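Local coordinates for protein dihydroxyacetone kinase (Citrobacter freundii, PDB 1UN8) that phosphorylates dihydroxyacetone with ATP and carries a tightly bound phospholipid in its C-terminal alpha-helical barrel domain, at residues A[455-460]-A[483-488]. Numbering follows the deposited sequence.
Sequences EALNTG and PALTSL
Leu485 turns its CG anti to its own carbonyl carbon (chi1 -68°), which sets CG beside the backbone N, and from there the CD1 and CD2 methyls extend to Leu457. Leu457 has the same first torsion, and the two leucine side chains cross at about a right angle. The two methyls of Leu485 meet different parts of Leu457. CD2 packs against the aliphatic base of Leu457, 3.9 Å from its CB. CD1 lies by the backbone of Leu457, 3.4 Å from the carbonyl O. Asn458, with chi1 modelled at -108°, extends its amide to the second helix. Its ND2 gives a weak hydrogen bond to Leu485 O, 3.3 Å long and bent to 144° at the hydrogen. The amide also passes alongside the base of Leu485, with ND2 3.5 Å from CB. Both helices belong to the C-terminal DhaL domain, an eight-helix alpha barrel whose pocket holds a tightly bound phospholipid. The contact joins helix 453-468 to helix 478-490, and the CA atoms of Asn458 and Leu485 are 6.3 Å apart. Leu457 is one of the lipid-pocket residues and touches the bound lipid. It also packs on Phe439 of helix 430-448. Leu485 thus touches a residue of the lipid pocket. Leu461 of helix 453-468 gives Leu485 a further apolar neighbour. The ND2 of Asn458 has another weak hydrogen bond, to Val454 O in its own helix.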
loop_
_atom_site.group_PDB
_atom_site.type_symbol
_atom_site.label_atom_id
_atom_site.label_comp_id
_atom_site.label_asym_id
_atom_site.label_seq_id
_atom_site.Cartn_x
_atom_site.Cartn_y
_atom_site.Cartn_z
ATOM N N GLU A 455 48.945 -4.070 -20.478
ATOM C CA GLU A 455 48.314 -3.062 -19.638
ATOM C C GLU A 455 46.817 -3.037 -19.898
ATOM O O GLU A 455 46.014 -2.991 -18.962
ATOM C CB GLU A 455 48.908 -1.683 -19.924
ATOM C CG GLU A 455 49.703 -1.118 -18.768
ATOM C CD GLU A 455 50.751 -0.118 -19.216
ATOM O OE1 GLU A 455 50.371 0.933 -19.792
ATOM O OE2 GLU A 455 51.956 -0.392 -18.983
ATOM N N ALA A 456 46.454 -3.074 -21.178
ATOM C CA ALA A 456 45.055 -3.044 -21.579
ATOM C C ALA A 456 44.322 -4.285 -21.065
ATOM O O ALA A 456 43.200 -4.186 -20.558
ATOM C CB ALA A 456 44.952 -2.947 -23.106
ATOM N N LEU A 457 44.965 -5.444 -21.190
ATOM C CA LEU A 457 44.375 -6.697 -20.738
ATOM C C LEU A 457 44.119 -6.666 -19.244
ATOM O O LEU A 457 43.129 -7.215 -18.771
ATOM C CB LEU A 457 45.280 -7.878 -21.086
ATOM C CG LEU A 457 45.337 -8.248 -22.573
ATOM C CD1 LEU A 457 46.322 -9.389 -22.799
ATOM C CD2 LEU A 457 43.943 -8.640 -23.052
ATOM N N ASN A 458 45.010 -6.015 -18.503
ATOM C CA ASN A 458 44.855 -5.900 -17.062
ATOM C C ASN A 458 43.724 -4.965 -16.716
ATOM O O ASN A 458 43.033 -5.175 -15.728
ATOM C CB ASN A 458 46.135 -5.394 -16.418
ATOM C CG ASN A 458 46.853 -6.475 -15.642
ATOM O OD1 ASN A 458 46.389 -6.917 -14.590
ATOM N ND2 ASN A 458 47.990 -6.921 -16.168
ATOM N N THR A 459 43.537 -3.916 -17.514
ATOM C CA THR A 459 42.443 -2.990 -17.262
ATOM C C THR A 459 41.151 -3.763 -17.520
ATOM O O THR A 459 40.164 -3.601 -16.795
ATOM C CB THR A 459 42.516 -1.757 -18.195
ATOM O OG1 THR A 459 43.649 -0.958 -17.837
ATOM C CG2 THR A 459 41.250 -0.906 -18.076
ATOM N N GLY A 460 41.174 -4.615 -18.545
ATOM C CA GLY A 460 40.011 -5.428 -18.865
ATOM C C GLY A 460 39.641 -6.291 -17.667
ATOM O O GLY A 460 38.456 -6.405 -17.294
ATOM N N PRO A 483 46.829 -14.142 -12.344
ATOM C CA PRO A 483 48.204 -14.617 -12.183
ATOM C C PRO A 483 48.974 -14.443 -13.481
ATOM O O PRO A 483 50.099 -13.940 -13.481
ATOM C CB PRO A 483 48.013 -16.090 -11.819
ATOM C CG PRO A 483 46.730 -16.086 -11.076
ATOM C CD PRO A 483 45.869 -15.177 -11.913
ATOM N N ALA A 484 48.340 -14.848 -14.582
ATOM C CA ALA A 484 48.941 -14.757 -15.905
ATOM C C ALA A 484 49.222 -13.319 -16.306
ATOM O O ALA A 484 50.311 -13.012 -16.795
ATOM C CB ALA A 484 48.032 -15.419 -16.938
ATOM N N LEU A 485 48.249 -12.436 -16.105
ATOM C CA LEU A 485 48.436 -11.041 -16.480
ATOM C C LEU A 485 49.479 -10.373 -15.603
ATOM O O LEU A 485 50.170 -9.444 -16.035
ATOM C CB LEU A 485 47.112 -10.274 -16.420
ATOM C CG LEU A 485 46.109 -10.719 -17.494
ATOM C CD1 LEU A 485 44.910 -9.802 -17.491
ATOM C CD2 LEU A 485 46.776 -10.708 -18.863
ATOM N N THR A 486 49.608 -10.851 -14.375
ATOM C CA THR A 486 50.603 -10.288 -13.484
ATOM C C THR A 486 51.967 -10.812 -13.929
ATOM O O THR A 486 52.942 -10.059 -13.984
ATOM C CB THR A 486 50.338 -10.685 -12.033
ATOM O OG1 THR A 486 49.090 -10.122 -11.617
ATOM C CG2 THR A 486 51.432 -10.165 -11.129
ATOM N N SER A 487 52.032 -12.096 -14.265
ATOM C CA SER A 487 53.286 -12.679 -14.720
ATOM C C SER A 487 53.819 -11.889 -15.919
ATOM O O SER A 487 54.988 -11.498 -15.949
ATOM C CB SER A 487 53.079 -14.138 -15.116
ATOM O OG SER A 487 54.288 -14.721 -15.560
ATOM N N LEU A 488 52.947 -11.647 -16.894
ATOM C CA LEU A 488 53.314 -10.918 -18.098
ATOM C C LEU A 488 53.710 -9.471 -17.828
ATOM O O LEU A 488 54.526 -8.904 -18.545
ATOM C CB LEU A 488 52.160 -10.964 -19.100
ATOM C CG LEU A 488 51.889 -12.345 -19.700
ATOM C CD1 LEU A 488 50.593 -12.341 -20.489
ATOM C CD2 LEU A 488 53.051 -12.736 -20.591
#